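PDB 6ICN: methylxanthine N1-demethylase NdmA, which catalyses the N1-demethylation of caffeine to theobromine and formaldehyde, the first step of caffeine degradation in Pseudomonas putida, as a Rieske oxygenase. Local coordinates for residues 31-36 with 146-151; 79-84 with 102-107; 163-168 with 285-290; 222-227 with 239-244. All blocks are in the same frame, centred on the assembly; numbering follows the deposited sequence.

Contact 1: residues 31-36 with 146-151; sequences LRHFWH and DSSFDC
The imidazole of His-33 is sandwiched between Phe-149 and Asp-146. Over one face lies the Phe-149 ring in a face-to-face stack, with centroids 4.0 Å apart and planes inclined by 28°. The opposite face is taken by Asp-146: its CB sits above the middle of the imidazole, 3.9 Å from the ring centroid in a CH-pi contact. The carboxylate runs on over the same side, stacked on the ring with its plane tilted by 24°, and brings CG to 3.4 Å from His-33 CE1. Near the plane of the ring, at its edge, comes Ser-148 OG.

Asp-146 does several jobs at once. Its CG stands anti to the backbone N (chi1 -165°), which lays the carboxylate along the imidazole; OD1 then takes two bonds from Ser-148, one from N at 2.9 Å and one from OG at 2.6 Å. The first of these closes an Asx turn. OD2 reaches Arg-32 NE through a water, while the guanidinium makes its direct salt bridge with Glu-62. An alanine in place of Asp-146 would keep the CB over the imidazole but would probably leave the turn at Ser-148 without its acceptor and the water on Arg-32 NE without its mate.

The backbones join through Asp-146 N, which donates to Arg-32 O at 3.0 Å. A second water ties His-33 ND1 to Asp-146 O and Phe-149 N. His-346 and Phe-353 add further rings around the stack. An Asx turn, with the His-33 ring held between its carboxylate and Phe-149, thus pins the loop that follows strand 140-144 against the lead-in to its antiparallel neighbour, strand 35-40.

Contact 2: residues 79-84 with 102-107; sequences RCAHRS and HGWQYD. With FES (Fe2/s2 (inorganic) cluster), chain D.
His-82 reaches from its loop between the [2Fe-2S] cluster and the Trp-104 indole. Its CB sits squarely over the six-membered ring of Trp-104, 3.4 Å from the centroid. CG stands anti to the backbone N (chi1 180°), a setting that carries the ring along the indole toward FE2; CG and CD2 each lie 3.4 Å from Trp-104 CZ2. On the other branch, ND1 binds FE2 at 2.2 Å, and CE1 comes over the face of the His-102 ring. His-102 ND1 completes the histidine pair on FE2, also at 2.2 Å, and the two imidazoles meet in an offset edge-to-face arrangement with planes at 76°. At the tip, NE2 of His-82 is hydrogen-bonded to Asp-329 of the second subunit, and NE2 of His-102 to Asp-188 of that subunit.

This is the Rieske centre: two histidines hold one iron, while Cys-80 and Cys-99 hold the other. Trp-104 also brings CD1 to 3.4 Å from the bridging sulfide S2, so an alanine at Trp-104 would probably strip the indole cover from that sulfide and from His-82, opening a gap beside the cluster. On the cysteine side, Tyr-106 OH accepts a hydrogen bond from Ala-81 N at 3.0 Å and approaches Cys-80 SG at 3.1 Å.

Contact 3: residues 163-168 with 285-290; sequences PRLRIV and AREQSD
Arg-166 and Arg-286 form an antiparallel hydrogen-bonded pair, each backbone N giving its hydrogen to the other's O at 3.0 Å, and Ile-167 with Ala-285 follows as a non-hydrogen-bonded pair. The ladder joins edge strand 166-175 to strand 277-286 in the antiparallel sheet of the catalytic domain.

On the face of Ile-167 and Ala-285 the contact is apolar. Ala-285 CB touches Ile-167 CG1, at 3.9 Å, and also Leu-165 CB, at 4.0 Å, which comes in from the loop before the strand. Leu-165 also extends CD2 alongside Glu-287, to 3.7 Å from its CB.

The other face carries the side chains of Arg-166 and Arg-286, lying side by side and pointing the same way, the guanidinium planes of Arg-166 and Arg-286 almost perpendicular. Their charges come close, but Asp-293 bridges to both and Asp-291 takes NE of Arg-286, so the positive groups are probably well compensated. The extended Arg-166 chain lies against Ser-289, the two CB atoms 3.5 Å apart. Val-168 CG2 meets the Arg-286 guanidinium at its edge.

At the outer end, Arg-164 NH1 and Glu-287 OE2 make a long salt bridge of 3.6 Å, their flat groups steeply turned; Arg-164 pairs also with Asp-162, and Glu-287 OE1 accepts from Leu-263 N. One water links Arg-164 O, Glu-287 O and Ser-289 OG. Another, in the plane of the Arg-286 guanidinium, accepts from NH1 and donates to Arg-166 O at 2.6 Å.

Contact 4: residues 222-227 with 239-244; sequences FVYDTP and GSFSYT
Four main-chain hydrogen bonds hold Phe-222 to Tyr-243 and Tyr-224 to Phe-241, two for each pair. The straightest at the hydrogen, 166°, runs from Tyr-243 N to Phe-222 O at 2.8 Å. Past the pair of Asp-225 with Ser-240 the bonding weakens: Thr-226 N gives only a weak bond to Gly-239 O, but the Thr-226 hydroxyl donates to the same oxygen at 2.8 Å, so one carbonyl is gripped twice by one residue.

A further polar contact lies on the face with Val-223 and Ser-242. There Ser-240 OG donates to Asp-225 OD1 at 3.0 Å, spanning a non-hydrogen-bonded pair.

Aromatic contacts fill the other face. Phe-222 and Tyr-243 form an offset stack, with centroids 4.6 Å apart and planes at 21°. Phe-222 CG stands between its backbone N and carbonyl carbon (chi1 50°), a setting that swings the ring across the strand until CE2 is 3.3 Å from Tyr-243 CD1. Tyr-243 CB in turn lies over the Phe-222 ring. Further along, Thr-226 CG2 is centred over the Phe-241 ring, 3.7 Å from its centroid, in a CH-pi contact; Tyr-224 CB packs against Phe-241 CB and also lies at the edge of the Tyr-243 ring.

Leu-253 and Val-255 of the next strand also touch Phe-241, which itself lines the caffeine pocket. The arrangement is an antiparallel strand pair in the catalytic domain of a Rieske oxygenase, which contributes Phe-241 to the substrate site.

Overall arrangement
Contact 2 is nested in the loop closed by contact 1; contact 3 opens later and encloses contact 4. Contact 1 lies by strand 35-40, at the edge of the six-stranded Rieske-domain sheet, and its centre is 26 Å from that of contact 2 at the cluster. Contacts 3 and 4 share the seven-stranded catalytic sheet, contact 3 at its edge strand 166-175 and contact 4 on strands 219-225 and 239-246, centres 19 Å apart. Contacts 2 and 4 lie 50 Å apart between centres, on opposite sides of the chain's centre. Contact 2 faces the second subunit, consistent with electron transfer between subunits, as in other Rieske oxygenases.

Contact 1: residues 31-36 with 146-151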
# COMPACT_ATOMS: atom_id res chain seq x y z
N LEU A 31 20.30 -7.35 -34.40
CA LEU A 31 19.79 -6.05 -33.95
C LEU A 31 20.86 -5.18 -33.31
O LEU A 31 20.69 -3.95 -33.26
CB LEU A 31 18.62 -6.25 -32.97
CG LEU A 31 17.39 -6.91 -33.61
CD1 LEU A 31 16.32 -7.21 -32.54
CD2 LEU A 31 16.82 -6.00 -34.68
N ARG A 32 21.96 -5.76 -32.82
CA ARG A 32 23.03 -4.98 -32.20
C ARG A 32 23.69 -4.03 -33.20
O ARG A 32 24.33 -3.07 -32.78
CB ARG A 32 24.09 -5.90 -31.58
CG ARG A 32 23.55 -6.82 -30.47
CD ARG A 32 24.59 -7.83 -29.99
NE ARG A 32 25.82 -7.19 -29.51
CZ ARG A 32 26.04 -6.85 -28.25
NH1 ARG A 32 25.11 -7.11 -27.33
NH2 ARG A 32 27.18 -6.26 -27.90
N HIS A 33 23.52 -4.28 -34.50
CA HIS A 33 24.17 -3.44 -35.51
C HIS A 33 23.43 -2.16 -35.81
O HIS A 33 23.96 -1.32 -36.54
CB HIS A 33 24.36 -4.27 -36.79
CG HIS A 33 25.38 -5.35 -36.63
ND1 HIS A 33 26.70 -5.17 -36.99
CD2 HIS A 33 25.30 -6.58 -36.08
CE1 HIS A 33 27.38 -6.26 -36.69
NE2 HIS A 33 26.56 -7.13 -36.15
N PHE A 34 22.21 -1.97 -35.29
CA PHE A 34 21.44 -0.76 -35.53
C PHE A 34 21.59 0.22 -34.37
O PHE A 34 21.98 -0.15 -33.26
CB PHE A 34 19.96 -1.09 -35.71
CG PHE A 34 19.66 -1.87 -36.96
CD1 PHE A 34 19.62 -1.23 -38.19
CD2 PHE A 34 19.41 -3.24 -36.89
CE1 PHE A 34 19.35 -1.95 -39.36
CE2 PHE A 34 19.13 -3.96 -38.05
CZ PHE A 34 19.09 -3.30 -39.27
N TRP A 35 21.31 1.48 -34.67
CA TRP A 35 21.14 2.50 -33.63
C TRP A 35 19.78 2.35 -32.97
O TRP A 35 18.75 2.30 -33.66
CB TRP A 35 21.27 3.90 -34.23
CG TRP A 35 22.64 4.22 -34.77
CD1 TRP A 35 23.14 3.92 -36.02
CD2 TRP A 35 23.70 4.91 -34.08
NE1 TRP A 35 24.44 4.38 -36.13
CE2 TRP A 35 24.80 4.99 -34.96
CE3 TRP A 35 23.82 5.47 -32.80
CZ2 TRP A 35 25.99 5.61 -34.61
CZ3 TRP A 35 25.01 6.08 -32.45
CH2 TRP A 35 26.08 6.16 -33.36
N HIS A 36 19.76 2.35 -31.64
CA HIS A 36 18.51 2.32 -30.90
C HIS A 36 18.48 3.46 -29.89
O HIS A 36 19.49 3.73 -29.25
CB HIS A 36 18.33 0.99 -30.15
CG HIS A 36 18.38 -0.22 -31.03
ND1 HIS A 36 17.32 -0.61 -31.82
CD2 HIS A 36 19.35 -1.15 -31.22
CE1 HIS A 36 17.65 -1.71 -32.48
NE2 HIS A 36 18.88 -2.06 -32.13
N ASP A 146 27.09 -2.68 -31.81
CA ASP A 146 28.09 -3.26 -32.71
C ASP A 146 28.23 -2.34 -33.92
O ASP A 146 27.29 -2.18 -34.72
CB ASP A 146 27.68 -4.67 -33.15
CG ASP A 146 28.83 -5.44 -33.78
OD1 ASP A 146 29.64 -4.80 -34.48
OD2 ASP A 146 28.95 -6.67 -33.55
N SER A 147 29.42 -1.75 -34.07
CA SER A 147 29.68 -0.83 -35.17
C SER A 147 30.54 -1.47 -36.25
O SER A 147 30.94 -0.77 -37.19
CB SER A 147 30.34 0.45 -34.66
OG SER A 147 29.51 1.13 -33.71
N SER A 148 30.80 -2.78 -36.17
CA SER A 148 31.80 -3.41 -37.03
C SER A 148 31.35 -3.49 -38.49
O SER A 148 32.19 -3.47 -39.40
CB SER A 148 32.17 -4.79 -36.50
OG SER A 148 31.06 -5.69 -36.53
N PHE A 149 30.04 -3.59 -38.74
CA PHE A 149 29.59 -3.59 -40.13
C PHE A 149 29.57 -2.18 -40.71
O PHE A 149 29.63 -2.03 -41.94
CB PHE A 149 28.18 -4.17 -40.28
CG PHE A 149 28.10 -5.66 -40.11
CD1 PHE A 149 29.22 -6.41 -39.80
CD2 PHE A 149 26.89 -6.31 -40.29
CE1 PHE A 149 29.13 -7.78 -39.65
CE2 PHE A 149 26.79 -7.68 -40.15
CZ PHE A 149 27.90 -8.42 -39.83
N ASP A 150 29.42 -1.17 -39.86
CA ASP A 150 29.54 0.24 -40.24
C ASP A 150 28.69 0.62 -41.45
O ASP A 150 29.15 1.26 -42.39
CB ASP A 150 31.01 0.61 -40.46
CG ASP A 150 31.27 2.10 -40.31
OD1 ASP A 150 30.41 2.81 -39.73
OD2 ASP A 150 32.33 2.55 -40.77
N CYS A 151 27.40 0.24 -41.41
CA CYS A 151 26.52 0.56 -42.53
C CYS A 151 25.12 0.99 -42.08
O CYS A 151 24.20 1.02 -42.90
CB CYS A 151 26.38 -0.64 -43.49
SG CYS A 151 25.58 -2.07 -42.77
O HOH W 1 27.50 -7.94 -31.71
O HOH W 2 27.66 -2.71 -37.30
O HOH W 3 26.44 -0.91 -38.96

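Contact 2: residues 79-84 with 102-107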
# COMPACT_ATOMS: atom_id res chain seq x y z
N ARG A 79 29.64 -1.25 -15.57
CA ARG A 79 30.36 -2.24 -14.76
C ARG A 79 31.82 -1.84 -14.69
O ARG A 79 32.53 -1.91 -15.70
CB ARG A 79 30.21 -3.63 -15.36
CG ARG A 79 30.83 -4.73 -14.52
CD ARG A 79 30.64 -6.10 -15.18
NE ARG A 79 31.35 -7.09 -14.41
CZ ARG A 79 32.44 -7.74 -14.81
NH1 ARG A 79 32.94 -7.57 -16.03
NH2 ARG A 79 33.02 -8.60 -13.98
N CYS A 80 32.26 -1.40 -13.51
CA CYS A 80 33.65 -0.98 -13.33
C CYS A 80 34.61 -2.16 -13.49
O CYS A 80 34.32 -3.28 -13.05
CB CYS A 80 33.81 -0.34 -11.95
SG CYS A 80 35.47 0.27 -11.59
N ALA A 81 35.77 -1.91 -14.12
CA ALA A 81 36.75 -2.97 -14.34
C ALA A 81 37.40 -3.46 -13.06
O ALA A 81 37.90 -4.59 -13.03
CB ALA A 81 37.85 -2.46 -15.30
N HIS A 82 37.38 -2.66 -11.99
CA HIS A 82 38.08 -2.96 -10.74
C HIS A 82 37.36 -4.05 -9.96
O HIS A 82 37.86 -5.18 -9.83
CB HIS A 82 38.20 -1.68 -9.92
CG HIS A 82 38.90 -1.86 -8.61
ND1 HIS A 82 38.51 -1.22 -7.46
CD2 HIS A 82 39.97 -2.62 -8.27
CE1 HIS A 82 39.31 -1.55 -6.47
NE2 HIS A 82 40.21 -2.40 -6.93
N ARG A 83 36.18 -3.73 -9.42
CA ARG A 83 35.42 -4.68 -8.62
C ARG A 83 33.95 -4.71 -9.02
O ARG A 83 33.08 -5.07 -8.21
CB ARG A 83 35.57 -4.37 -7.11
CG ARG A 83 36.99 -4.59 -6.58
CD ARG A 83 37.34 -6.08 -6.65
NE ARG A 83 38.60 -6.47 -6.01
CZ ARG A 83 39.75 -6.67 -6.65
NH1 ARG A 83 39.83 -6.49 -7.97
NH2 ARG A 83 40.82 -7.09 -5.97
N SER A 84 33.64 -4.34 -10.26
CA SER A 84 32.35 -4.61 -10.89
C SER A 84 31.19 -3.80 -10.30
O SER A 84 30.04 -4.12 -10.57
CB SER A 84 32.00 -6.10 -10.84
OG SER A 84 33.03 -6.89 -11.42
N HIS A 102 35.72 2.94 -5.46
CA HIS A 102 37.08 3.38 -5.13
C HIS A 102 37.53 4.52 -6.03
O HIS A 102 38.73 4.82 -6.09
CB HIS A 102 38.07 2.21 -5.21
CG HIS A 102 37.60 0.96 -4.53
ND1 HIS A 102 36.86 0.00 -5.19
CD2 HIS A 102 37.78 0.49 -3.28
CE1 HIS A 102 36.60 -1.01 -4.37
NE2 HIS A 102 37.15 -0.74 -3.20
N GLY A 103 36.60 5.17 -6.73
CA GLY A 103 36.92 6.42 -7.38
C GLY A 103 37.72 6.33 -8.67
O GLY A 103 38.25 7.35 -9.12
N TRP A 104 37.83 5.15 -9.28
CA TRP A 104 38.51 5.12 -10.59
C TRP A 104 37.79 6.03 -11.58
O TRP A 104 36.56 6.10 -11.60
CB TRP A 104 38.54 3.70 -11.15
CG TRP A 104 39.46 2.74 -10.46
CD1 TRP A 104 39.98 2.83 -9.20
CD2 TRP A 104 39.98 1.52 -11.02
NE1 TRP A 104 40.77 1.73 -8.93
CE2 TRP A 104 40.80 0.93 -10.04
CE3 TRP A 104 39.83 0.88 -12.26
CZ2 TRP A 104 41.46 -0.29 -10.26
CZ3 TRP A 104 40.49 -0.32 -12.47
CH2 TRP A 104 41.29 -0.90 -11.47
N GLN A 105 38.55 6.74 -12.41
CA GLN A 105 37.95 7.68 -13.36
C GLN A 105 38.16 7.19 -14.78
O GLN A 105 39.30 6.89 -15.17
CB GLN A 105 38.57 9.07 -13.21
CG GLN A 105 38.33 9.67 -11.84
CD GLN A 105 38.76 11.13 -11.82
OE1 GLN A 105 39.55 11.56 -12.66
NE2 GLN A 105 38.24 11.89 -10.86
N TYR A 106 37.08 7.12 -15.55
CA TYR A 106 37.12 6.64 -16.93
C TYR A 106 36.93 7.79 -17.92
O TYR A 106 36.04 8.63 -17.75
CB TYR A 106 36.03 5.59 -17.15
CG TYR A 106 36.27 4.34 -16.35
CD1 TYR A 106 37.06 3.33 -16.86
CD2 TYR A 106 35.74 4.20 -15.07
CE1 TYR A 106 37.30 2.16 -16.14
CE2 TYR A 106 35.97 3.03 -14.32
CZ TYR A 106 36.75 2.02 -14.87
OH TYR A 106 37.01 0.84 -14.18
N ASP A 107 37.76 7.80 -18.98
CA ASP A 107 37.63 8.85 -19.99
C ASP A 107 36.58 8.47 -21.06
O ASP A 107 35.91 7.43 -20.97
CB ASP A 107 39.01 9.16 -20.61
CG ASP A 107 39.60 8.00 -21.42
OD1 ASP A 107 38.87 7.09 -21.86
OD2 ASP A 107 40.85 8.05 -21.67
FE1 FES D . 35.04 0.84 -9.32
FE2 FES D . 36.63 -0.09 -7.38
S1 FES D . 34.75 -1.03 -8.19
S2 FES D . 36.79 1.84 -8.42

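Contact 3: residues 163-168 with 285-290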
# COMPACT_ATOMS: atom_id res chain seq x y z
N PRO A 163 11.25 24.84 -39.54
CA PRO A 163 10.77 25.89 -38.63
C PRO A 163 9.27 26.12 -38.68
O PRO A 163 8.75 26.87 -37.85
CB PRO A 163 11.53 27.14 -39.10
CG PRO A 163 11.84 26.85 -40.53
CD PRO A 163 12.11 25.38 -40.61
N ARG A 164 8.55 25.52 -39.64
CA ARG A 164 7.10 25.64 -39.65
C ARG A 164 6.42 24.78 -38.59
O ARG A 164 5.21 24.92 -38.39
CB ARG A 164 6.54 25.23 -41.02
CG ARG A 164 7.07 26.04 -42.18
CD ARG A 164 6.60 25.46 -43.51
NE ARG A 164 6.98 24.05 -43.65
CZ ARG A 164 6.14 23.09 -44.02
NH1 ARG A 164 4.87 23.38 -44.28
NH2 ARG A 164 6.57 21.83 -44.13
N LEU A 165 7.15 23.90 -37.91
CA LEU A 165 6.56 22.88 -37.06
C LEU A 165 7.05 23.01 -35.63
O LEU A 165 8.26 23.15 -35.39
CB LEU A 165 6.89 21.48 -37.58
CG LEU A 165 6.67 21.18 -39.07
CD1 LEU A 165 7.06 19.74 -39.38
CD2 LEU A 165 5.23 21.47 -39.47
N ARG A 166 6.12 22.96 -34.68
CA ARG A 166 6.43 22.89 -33.25
C ARG A 166 6.57 21.42 -32.87
O ARG A 166 5.67 20.62 -33.16
CB ARG A 166 5.33 23.57 -32.44
CG ARG A 166 5.42 23.37 -30.92
CD ARG A 166 4.34 24.14 -30.17
NE ARG A 166 4.42 23.95 -28.73
CZ ARG A 166 5.24 24.62 -27.93
NH1 ARG A 166 6.05 25.55 -28.44
NH2 ARG A 166 5.26 24.39 -26.62
N ILE A 167 7.68 21.07 -32.22
CA ILE A 167 8.01 19.68 -31.88
C ILE A 167 7.82 19.47 -30.38
O ILE A 167 8.28 20.27 -29.57
CB ILE A 167 9.46 19.35 -32.28
CG1 ILE A 167 9.64 19.47 -33.80
CG2 ILE A 167 9.85 17.96 -31.79
CD1 ILE A 167 11.06 19.24 -34.26
N VAL A 168 7.15 18.36 -30.02
CA VAL A 168 6.98 17.95 -28.63
C VAL A 168 7.54 16.54 -28.47
O VAL A 168 7.15 15.62 -29.21
CB VAL A 168 5.49 17.98 -28.21
CG1 VAL A 168 5.30 17.34 -26.83
CG2 VAL A 168 4.94 19.41 -28.27
N ALA A 285 5.17 16.53 -34.17
CA ALA A 285 5.38 17.88 -34.68
C ALA A 285 4.12 18.34 -35.38
O ALA A 285 3.43 17.55 -36.03
CB ALA A 285 6.56 17.95 -35.66
N ARG A 286 3.81 19.63 -35.25
CA ARG A 286 2.58 20.11 -35.87
C ARG A 286 2.77 21.50 -36.43
O ARG A 286 3.47 22.34 -35.84
CB ARG A 286 1.39 20.08 -34.90
CG ARG A 286 1.50 21.00 -33.68
CD ARG A 286 0.45 20.55 -32.67
NE ARG A 286 0.16 21.55 -31.64
CZ ARG A 286 0.86 21.72 -30.53
NH1 ARG A 286 1.94 20.97 -30.30
NH2 ARG A 286 0.48 22.62 -29.64
N GLU A 287 2.13 21.73 -37.57
CA GLU A 287 2.16 23.02 -38.25
C GLU A 287 1.25 24.03 -37.56
O GLU A 287 1.64 25.19 -37.33
CB GLU A 287 1.76 22.83 -39.71
CG GLU A 287 1.84 24.07 -40.55
CD GLU A 287 1.43 23.78 -41.99
OE1 GLU A 287 0.80 22.73 -42.24
OE2 GLU A 287 1.75 24.62 -42.87
N GLN A 288 0.03 23.61 -37.21
CA GLN A 288 -0.90 24.43 -36.44
C GLN A 288 -0.57 24.24 -34.96
O GLN A 288 -0.91 23.20 -34.38
CB GLN A 288 -2.34 24.06 -36.75
CG GLN A 288 -2.85 24.64 -38.07
CD GLN A 288 -4.31 24.28 -38.34
OE1 GLN A 288 -4.95 23.59 -37.55
NE2 GLN A 288 -4.84 24.76 -39.47
N SER A 289 0.08 25.23 -34.35
CA SER A 289 0.66 25.01 -33.03
C SER A 289 0.24 26.08 -32.01
O SER A 289 0.89 26.22 -30.97
CB SER A 289 2.18 24.96 -33.11
OG SER A 289 2.73 26.18 -33.59
N ASP A 290 -0.83 26.83 -32.29
CA ASP A 290 -1.31 27.80 -31.32
C ASP A 290 -2.17 27.15 -30.23
O ASP A 290 -2.49 27.81 -29.24
CB ASP A 290 -2.11 28.89 -32.04
CG ASP A 290 -3.17 28.31 -32.99
OD1 ASP A 290 -2.85 27.49 -33.86
OD2 ASP A 290 -4.36 28.67 -32.79
O HOH W 4 4.08 26.07 -35.84
O HOH W 5 3.85 19.34 -31.76

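Contact 4: residues 222-227 with 239-244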
# COMPACT_ATOMS: atom_id res chain seq x y z
N PHE A 222 5.72 3.97 -47.78
CA PHE A 222 4.38 3.67 -48.30
C PHE A 222 3.41 4.76 -47.86
O PHE A 222 3.64 5.47 -46.87
CB PHE A 222 3.89 2.27 -47.89
CG PHE A 222 4.02 1.96 -46.40
CD1 PHE A 222 5.19 1.42 -45.88
CD2 PHE A 222 2.94 2.17 -45.56
CE1 PHE A 222 5.29 1.11 -44.51
CE2 PHE A 222 3.02 1.87 -44.19
CZ PHE A 222 4.20 1.35 -43.67
N VAL A 223 2.32 4.91 -48.63
CA VAL A 223 1.34 5.98 -48.45
C VAL A 223 -0.07 5.39 -48.34
O VAL A 223 -0.41 4.43 -49.04
CB VAL A 223 1.41 6.99 -49.62
CG1 VAL A 223 0.38 8.10 -49.46
CG2 VAL A 223 2.81 7.58 -49.71
N TYR A 224 -0.88 5.96 -47.45
CA TYR A 224 -2.22 5.45 -47.14
C TYR A 224 -3.17 6.63 -46.95
O TYR A 224 -2.98 7.43 -46.04
CB TYR A 224 -2.18 4.57 -45.88
CG TYR A 224 -3.52 4.10 -45.32
CD1 TYR A 224 -4.65 3.98 -46.13
CD2 TYR A 224 -3.65 3.78 -43.97
CE1 TYR A 224 -5.87 3.56 -45.60
CE2 TYR A 224 -4.87 3.35 -43.43
CZ TYR A 224 -5.98 3.24 -44.26
OH TYR A 224 -7.19 2.82 -43.76
N ASP A 225 -4.19 6.72 -47.80
CA ASP A 225 -5.23 7.75 -47.66
C ASP A 225 -6.37 7.18 -46.83
O ASP A 225 -7.17 6.38 -47.33
CB ASP A 225 -5.71 8.22 -49.03
CG ASP A 225 -4.59 8.81 -49.86
OD1 ASP A 225 -3.84 9.66 -49.32
OD2 ASP A 225 -4.45 8.43 -51.04
N THR A 226 -6.44 7.58 -45.56
CA THR A 226 -7.46 7.07 -44.64
C THR A 226 -8.85 7.58 -45.04
O THR A 226 -8.97 8.54 -45.81
CB THR A 226 -7.14 7.47 -43.20
OG1 THR A 226 -7.20 8.90 -43.06
CG2 THR A 226 -5.75 6.97 -42.80
N PRO A 227 -9.91 6.93 -44.56
CA PRO A 227 -11.27 7.40 -44.88
C PRO A 227 -11.52 8.83 -44.41
O PRO A 227 -10.99 9.27 -43.39
CB PRO A 227 -12.17 6.40 -44.14
CG PRO A 227 -11.36 5.16 -44.04
CD PRO A 227 -9.93 5.61 -43.89
N GLY A 239 -5.75 11.70 -41.91
CA GLY A 239 -5.66 12.32 -43.22
C GLY A 239 -4.90 11.47 -44.21
O GLY A 239 -5.00 10.24 -44.17
N SER A 240 -4.13 12.10 -45.10
CA SER A 240 -3.26 11.37 -46.01
C SER A 240 -1.96 11.02 -45.29
O SER A 240 -1.25 11.92 -44.83
CB SER A 240 -2.99 12.18 -47.27
OG SER A 240 -1.96 11.56 -48.02
N PHE A 241 -1.64 9.72 -45.22
CA PHE A 241 -0.54 9.20 -44.41
C PHE A 241 0.66 8.85 -45.30
O PHE A 241 0.54 8.01 -46.18
CB PHE A 241 -0.96 7.92 -43.68
CG PHE A 241 -1.84 8.13 -42.47
CD1 PHE A 241 -2.35 9.37 -42.15
CD2 PHE A 241 -2.13 7.04 -41.64
CE1 PHE A 241 -3.16 9.52 -41.03
CE2 PHE A 241 -2.94 7.19 -40.52
CZ PHE A 241 -3.45 8.44 -40.21
N SER A 242 1.82 9.43 -45.01
CA SER A 242 3.06 9.06 -45.69
C SER A 242 4.06 8.51 -44.68
O SER A 242 4.51 9.25 -43.80
CB SER A 242 3.66 10.25 -46.44
OG SER A 242 4.91 9.90 -46.99
N TYR A 243 4.40 7.22 -44.81
CA TYR A 243 5.28 6.53 -43.87
C TYR A 243 6.69 6.43 -44.42
O TYR A 243 6.90 5.99 -45.56
CB TYR A 243 4.79 5.11 -43.59
CG TYR A 243 3.46 4.98 -42.87
CD1 TYR A 243 2.26 5.07 -43.57
CD2 TYR A 243 3.41 4.71 -41.50
CE1 TYR A 243 1.04 4.91 -42.93
CE2 TYR A 243 2.19 4.54 -40.85
CZ TYR A 243 1.01 4.65 -41.58
OH TYR A 243 -0.20 4.50 -40.96
N THR A 244 7.67 6.76 -43.59
CA THR A 244 9.08 6.47 -43.85
C THR A 244 9.59 5.72 -42.63
O THR A 244 9.75 6.31 -41.56
CB THR A 244 9.89 7.75 -44.07
OG1 THR A 244 9.28 8.53 -45.09
CG2 THR A 244 11.31 7.39 -44.46